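Local coordinates for sugar isomerase (Sinorhizobium meliloti, PDB 3QC0), which binds a zinc ion in a xylose isomerase-like TIM barrel and probably interconverts sugars, at residues A[102-107]-A[151-156]; A[68-73]-A[119-124]; A[198-203]-A[239-244]. All coordinates share one frame; numbering follows the deposited sequence.

In the fold
The three contacts sample one parallel, eight-stranded barrel at different points round its circumference. Contacts 1 and 2 are neighbours, centres about 9 Å apart, and their segments alternate along the chain: loop 68-73 follows strand 60-68; segment 102-107 contains the end of strand 100-103; segment 119-124 lies on helix 114-135; and segment 151-156 follows strand 139-141. Backbone of 102-107 meets that of 68-73, so three successive strand-to-helix connections pack as one unit. Contact 3 comes later, its centre about 22 Å from that of contact 1, where strand 200-205 meets the connection into strand 245-247. Both reach this sheet, and the zinc ligands lie at or just beyond the ends of four strands.

Contact 1: A[102-107]-A[151-156]; sequences LVAGGL and DRACVN
Ala104 and Val155 form the apolar centre, the Ala104 methyl CB lying 3.6 Å from Val155 CG2. That branch of Val155 sits beside its own backbone N, with CG1 anti to the N (chi1 175°), and it is therefore CG2 that faces the alanine. Ala153 adds a second methyl, its CB 4.2 Å from Ala104 CB, and also meets Val103 CG1 at 4.0 Å. The same Val103 methyl also rests against the carbonyl oxygen Arg152 O, where the apolar patch gives way to backbone. Val121 of helix 114-135 touches Ala104 as well, while Val155 leans on Ala161 and Ile164 of helix 158-168.

Strand 100-103 of the TIM barrel passes into a loop here, and the loop beyond the next strand, 139-141, folds back over it. Val103 also packs on Glu142, a zinc ligand, so Val103 lies directly behind a first-shell residue of the metal site.

Further out, Gly105 and Ala153 make a single beta bridge. Cys154 N donates to Gly105 O at 2.9 Å. The same oxygen receives a CA-H...O contact from Ala153 CA at 3.3 Å. In return Gly105 N reaches Arg152 O in a weak, strongly bent bond (123° at the hydrogen). The loop 151-156 is held in shape from within by Asn156, whose ND2 bonds to Ala153 O and also to Leu144 O. Gly106 lies so close to Asp151 and Arg152 that a CB would collide with their backbones. At the polar edge a water accepts from Gly106 N at 2.8 Å and donates weakly to Asp151 O.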
# COMPACT_ATOMS: atom_id res chain seq x y z
N LEU A 102 3.37 18.24 2.35
CA LEU A 102 4.48 17.59 3.02
C LEU A 102 4.47 16.09 2.69
O LEU A 102 3.50 15.38 3.01
CB LEU A 102 4.46 17.75 4.54
CG LEU A 102 4.43 19.20 5.08
CD1 LEU A 102 4.37 19.12 6.63
CD2 LEU A 102 5.63 20.00 4.59
N VAL A 103 5.54 15.65 2.05
CA VAL A 103 5.82 14.25 1.75
C VAL A 103 6.85 13.80 2.77
O VAL A 103 7.96 14.30 2.77
CB VAL A 103 6.31 14.10 0.31
CG1 VAL A 103 6.74 12.65 0.04
CG2 VAL A 103 5.23 14.48 -0.69
N ALA A 104 6.45 12.92 3.70
CA ALA A 104 7.10 12.80 5.02
C ALA A 104 8.58 12.42 5.01
O ALA A 104 9.30 12.75 5.95
CB ALA A 104 6.34 11.79 5.93
N GLY A 105 8.99 11.65 4.01
CA GLY A 105 10.29 11.00 4.01
C GLY A 105 10.16 9.57 4.48
O GLY A 105 9.32 9.26 5.30
N GLY A 106 11.02 8.72 3.94
CA GLY A 106 11.11 7.32 4.34
C GLY A 106 12.06 7.09 5.52
O GLY A 106 12.43 8.02 6.27
N LEU A 107 12.46 5.85 5.68
CA LEU A 107 13.41 5.47 6.71
C LEU A 107 14.74 6.20 6.50
O LEU A 107 15.19 6.34 5.35
CB LEU A 107 13.65 3.95 6.67
CG LEU A 107 12.48 3.13 7.19
CD1 LEU A 107 12.57 1.71 6.56
CD2 LEU A 107 12.47 3.04 8.71
N ASP A 151 10.88 4.41 1.51
CA ASP A 151 11.85 5.27 0.85
C ASP A 151 11.35 6.62 0.38
O ASP A 151 12.17 7.38 -0.15
CB ASP A 151 12.54 4.50 -0.27
CG ASP A 151 11.62 3.98 -1.31
OD1 ASP A 151 10.38 4.08 -1.19
OD2 ASP A 151 12.18 3.47 -2.33
N ARG A 152 10.08 6.93 0.61
CA ARG A 152 9.54 8.26 0.23
C ARG A 152 8.71 8.92 1.33
O ARG A 152 8.86 10.11 1.55
CB ARG A 152 8.73 8.22 -1.06
CG ARG A 152 9.45 7.59 -2.28
CD ARG A 152 8.54 7.38 -3.45
NE ARG A 152 9.13 6.48 -4.48
CZ ARG A 152 9.92 6.90 -5.45
NH1 ARG A 152 10.17 8.21 -5.59
NH2 ARG A 152 10.42 6.03 -6.33
N ALA A 153 7.83 8.19 2.00
CA ALA A 153 6.97 8.78 3.04
C ALA A 153 6.44 7.72 3.93
O ALA A 153 5.71 6.86 3.45
CB ALA A 153 5.77 9.58 2.43
N CYS A 154 6.77 7.84 5.21
CA CYS A 154 6.29 6.89 6.21
C CYS A 154 5.04 7.38 6.96
O CYS A 154 4.68 6.81 7.96
CB CYS A 154 7.43 6.55 7.17
SG CYS A 154 7.99 7.97 8.19
N VAL A 155 4.33 8.34 6.39
CA VAL A 155 2.94 8.67 6.82
C VAL A 155 2.09 8.07 5.70
O VAL A 155 2.16 8.51 4.56
CB VAL A 155 2.66 10.15 6.99
CG1 VAL A 155 1.15 10.37 7.32
CG2 VAL A 155 3.59 10.74 8.08
N ASN A 156 1.40 6.97 6.04
CA ASN A 156 0.78 6.11 5.06
C ASN A 156 -0.71 5.86 5.15
O ASN A 156 -1.25 5.12 4.33
CB ASN A 156 1.50 4.76 5.08
CG ASN A 156 2.97 4.93 4.77
OD1 ASN A 156 3.82 4.77 5.64
ND2 ASN A 156 3.26 5.35 3.52
O HOH W 1 13.02 9.66 2.21

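Contact 2: A[68-73]-A[119-124]; sequences GFFPAP and RMVVEG
Phe70 lays its ring against the backbone of helix 114-135 at Gly124, CE1 coming within 3.6 Å of Gly124 C. Val121 O stands over the same face, near the rim, and Gly68 O lies over the centre of the opposite face, 4.0 Å above the plane. The ring reaches the helix with CG anti to the carbonyl carbon (chi1 -62°). Gly124 suits this approach, since a CB there would collide with Phe70 CD1. A leucine in place of Phe70 would probably leave a gap over Gly124, with no flat surface to lie against the helix backbone.

Aliphatic contacts continue along the loop. Pro71 CG meets Val121 CG2 at 3.9 Å, and Pro71 CB touches the selenium SE of Met120, a selenomethionine here, at 3.8 Å. The extended chain of Met120 carries that selenium on to Ala72 O, 3.6 Å away, an oxygen that Arg78 also engages.

Around these segments, Phe70 is bordered by Ile125 and Val128 of helix 114-135 and Asn85 of helix 75-94. The loop 68-73 thus bridges the two helices just beyond strand 60-68, while Val122, on another side of helix 114-135, packs on helix 158-168.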
# COMPACT_ATOMS: atom_id res chain seq x y z
N GLY A 68 8.77 18.28 3.48
CA GLY A 68 8.83 16.98 4.14
C GLY A 68 10.25 16.47 4.23
O GLY A 68 11.18 17.19 4.51
N PHE A 69 10.38 15.17 3.94
CA PHE A 69 11.66 14.46 3.98
C PHE A 69 12.42 14.68 5.25
O PHE A 69 13.59 15.06 5.26
CB PHE A 69 12.45 14.79 2.69
CG PHE A 69 11.69 14.38 1.48
CD1 PHE A 69 11.63 13.04 1.13
CD2 PHE A 69 10.97 15.30 0.73
CE1 PHE A 69 10.85 12.61 0.03
CE2 PHE A 69 10.20 14.88 -0.35
CZ PHE A 69 10.15 13.55 -0.69
N PHE A 70 11.74 14.38 6.37
CA PHE A 70 12.29 14.64 7.69
C PHE A 70 13.29 13.64 8.27
O PHE A 70 14.27 14.04 8.88
CB PHE A 70 11.15 14.85 8.70
CG PHE A 70 10.28 16.03 8.39
CD1 PHE A 70 10.75 17.31 8.65
CD2 PHE A 70 8.99 15.88 7.91
CE1 PHE A 70 9.96 18.39 8.39
CE2 PHE A 70 8.20 16.97 7.67
CZ PHE A 70 8.70 18.23 7.91
N PRO A 71 13.05 12.32 8.12
CA PRO A 71 13.97 11.42 8.84
C PRO A 71 15.38 11.44 8.27
O PRO A 71 15.56 11.56 7.05
CB PRO A 71 13.31 10.04 8.71
CG PRO A 71 11.86 10.32 8.42
CD PRO A 71 11.90 11.59 7.58
N ALA A 72 16.36 11.36 9.16
CA ALA A 72 17.77 11.29 8.78
C ALA A 72 18.50 10.65 9.93
O ALA A 72 18.02 10.68 11.08
CB ALA A 72 18.35 12.71 8.42
N PRO A 73 19.67 10.06 9.65
CA PRO A 73 20.38 9.31 10.67
C PRO A 73 21.00 10.13 11.77
O PRO A 73 21.43 9.55 12.77
CB PRO A 73 21.49 8.60 9.89
CG PRO A 73 21.27 8.83 8.49
CD PRO A 73 20.29 9.95 8.33
N ARG A 119 8.36 9.14 14.42
CA ARG A 119 8.60 10.16 15.46
C ARG A 119 9.38 11.34 14.88
O ARG A 119 9.12 12.51 15.23
CB ARG A 119 9.33 9.59 16.66
CG ARG A 119 8.47 8.65 17.47
CD ARG A 119 9.10 8.31 18.82
NE ARG A 119 10.40 7.66 18.70
CZ ARG A 119 10.59 6.34 18.61
NH1 ARG A 119 9.57 5.50 18.58
NH2 ARG A 119 11.82 5.86 18.54
N MSE A 120 10.37 11.08 14.04
CA MSE A 120 11.16 12.18 13.40
C MSE A 120 10.30 13.03 12.52
O MSE A 120 10.51 14.23 12.44
CB MSE A 120 12.31 11.62 12.60
CG MSE A 120 13.37 10.88 13.39
SE MSE A 120 14.66 10.02 12.28
CE MSE A 120 15.74 9.18 13.63
N VAL A 121 9.31 12.45 11.85
CA VAL A 121 8.31 13.22 11.09
C VAL A 121 7.52 14.17 11.97
O VAL A 121 7.42 15.34 11.70
CB VAL A 121 7.37 12.29 10.27
CG1 VAL A 121 6.26 13.08 9.62
CG2 VAL A 121 8.21 11.49 9.19
N VAL A 122 7.00 13.62 13.07
CA VAL A 122 6.22 14.46 13.99
C VAL A 122 7.09 15.62 14.53
O VAL A 122 6.68 16.78 14.53
CB VAL A 122 5.59 13.65 15.11
CG1 VAL A 122 4.84 14.55 16.09
CG2 VAL A 122 4.68 12.57 14.49
N GLU A 123 8.29 15.29 14.98
CA GLU A 123 9.20 16.28 15.51
C GLU A 123 9.60 17.31 14.46
O GLU A 123 9.72 18.51 14.75
CB GLU A 123 10.45 15.61 16.06
CG GLU A 123 10.26 14.79 17.29
CD GLU A 123 11.54 13.95 17.64
OE1 GLU A 123 12.56 13.98 16.90
OE2 GLU A 123 11.49 13.25 18.65
N GLY A 124 9.77 16.86 13.23
CA GLY A 124 10.16 17.75 12.15
C GLY A 124 9.06 18.73 11.81
O GLY A 124 9.30 19.95 11.63

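Contact 3: A[198-203]-A[239-244]; sequences KAILAH and AGFHGA
Ile200 places its methyl CG2 over one face of the Phe241 ring, a CH-pi contact with CG2 3.9 Å from the ring centroid and 27° off the normal. The methyl lies nearer the root of the ring than its far end, 3.5 Å from Phe241 CG. Both side chains are set for this meeting. Phe241 extends its ring toward the strand with CG anti to the backbone N (chi1 -176°), and on Ile200 it is CG2 that stands anti to the N, while CG1 turns beside it (chi1 -53°). The CG1 branch then runs out straight, bringing CD1 to within 3.8 Å of Ala239 CB. One isoleucine thereby spans both residues, its two branches parting over Phe241 and Ala239.

Beyond CG2, the phenyl ring reaches along the strand. Its CD1 comes within 3.3 Å of Ile200 O, and CZ lies near Ala202 CA. The side chain of His203 meets the ring through CB, 4.0 Å from Phe241 CE2; its imidazole leads away to Arg233 of helix 229-238. On the opposite face of the ring sits Gly243 N from the same loop, and a CB on Gly243 would run into Phe241 CZ.

In the TIM barrel this is the turn from helix 229-238 into strand 245-247, laid against the start of strand 200-205; a Schellman motif at Gly240 ends the helix. His203 is next to the zinc ligand His204. At the far end a water accepts from His203 N at 2.9 Å and lies 2.8 Å from Ala244 O, to which it can donate. The direct contact between the two segments is apolar, resting on the Phe241 ring, while its polar links run through the water and through Arg233, which bonds both His203 ND1 and Gly243 O.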
# COMPACT_ATOMS: atom_id res chain seq x y z
N LYS A 198 -11.69 20.06 10.88
CA LYS A 198 -11.44 21.19 9.95
C LYS A 198 -10.03 21.09 9.35
O LYS A 198 -9.35 22.10 9.16
CB LYS A 198 -11.75 22.56 10.63
CG LYS A 198 -13.20 22.62 11.02
CD LYS A 198 -13.73 24.08 11.09
CE LYS A 198 -13.19 24.83 12.24
NZ LYS A 198 -14.01 26.14 12.47
N ALA A 199 -9.60 19.85 9.06
CA ALA A 199 -8.21 19.59 8.69
C ALA A 199 -8.00 19.44 7.19
O ALA A 199 -6.86 19.30 6.79
CB ALA A 199 -7.69 18.30 9.43
N ILE A 200 -9.05 19.40 6.36
CA ILE A 200 -8.87 19.10 4.92
C ILE A 200 -8.37 20.35 4.22
O ILE A 200 -9.03 21.40 4.23
CB ILE A 200 -10.12 18.52 4.22
CG1 ILE A 200 -10.67 17.29 4.99
CG2 ILE A 200 -9.79 18.22 2.70
CD1 ILE A 200 -12.01 16.78 4.44
N LEU A 201 -7.18 20.27 3.66
CA LEU A 201 -6.56 21.40 2.95
C LEU A 201 -6.47 21.24 1.45
O LEU A 201 -6.32 22.23 0.75
CB LEU A 201 -5.16 21.65 3.50
CG LEU A 201 -5.05 22.15 4.93
CD1 LEU A 201 -3.64 22.15 5.53
CD2 LEU A 201 -5.60 23.62 4.99
N ALA A 202 -6.51 20.01 0.94
CA ALA A 202 -6.38 19.79 -0.48
C ALA A 202 -6.96 18.45 -0.82
O ALA A 202 -7.02 17.55 0.04
CB ALA A 202 -4.90 19.86 -0.93
N HIS A 203 -7.34 18.32 -2.09
CA HIS A 203 -7.91 17.10 -2.67
C HIS A 203 -7.28 16.89 -4.01
O HIS A 203 -7.46 17.73 -4.92
CB HIS A 203 -9.43 17.26 -2.78
CG HIS A 203 -10.13 16.11 -3.42
ND1 HIS A 203 -11.41 16.21 -3.91
CD2 HIS A 203 -9.75 14.82 -3.62
CE1 HIS A 203 -11.79 15.03 -4.38
NE2 HIS A 203 -10.79 14.18 -4.26
N ALA A 239 -17.89 16.54 4.33
CA ALA A 239 -16.99 16.83 5.42
C ALA A 239 -16.64 18.31 5.52
O ALA A 239 -15.95 18.70 6.46
CB ALA A 239 -15.68 15.99 5.26
N GLY A 240 -17.07 19.10 4.54
CA GLY A 240 -16.93 20.56 4.59
C GLY A 240 -15.82 21.17 3.74
O GLY A 240 -15.55 22.36 3.83
N PHE A 241 -15.16 20.38 2.91
CA PHE A 241 -14.18 20.91 1.98
C PHE A 241 -14.76 21.04 0.56
O PHE A 241 -15.17 20.05 -0.07
CB PHE A 241 -12.92 20.02 1.95
CG PHE A 241 -11.84 20.56 1.08
CD1 PHE A 241 -11.01 21.57 1.55
CD2 PHE A 241 -11.66 20.11 -0.22
CE1 PHE A 241 -9.99 22.09 0.75
CE2 PHE A 241 -10.64 20.64 -1.04
CZ PHE A 241 -9.82 21.64 -0.53
N HIS A 242 -14.75 22.27 0.05
CA HIS A 242 -15.31 22.59 -1.25
C HIS A 242 -14.27 23.22 -2.19
O HIS A 242 -14.63 23.78 -3.24
CB HIS A 242 -16.52 23.52 -1.06
CG HIS A 242 -17.61 22.90 -0.23
ND1 HIS A 242 -18.53 22.01 -0.74
CD2 HIS A 242 -17.86 22.99 1.10
CE1 HIS A 242 -19.32 21.59 0.24
NE2 HIS A 242 -18.93 22.17 1.37
N GLY A 243 -12.99 23.09 -1.83
CA GLY A 243 -11.90 23.58 -2.67
C GLY A 243 -11.74 22.82 -3.97
O GLY A 243 -12.37 21.75 -4.19
N ALA A 244 -10.85 23.32 -4.81
CA ALA A 244 -10.67 22.77 -6.13
C ALA A 244 -10.06 21.37 -6.04
O ALA A 244 -9.34 21.04 -5.09
CB ALA A 244 -9.77 23.66 -6.96
O HOH W 2 -7.11 20.86 -3.48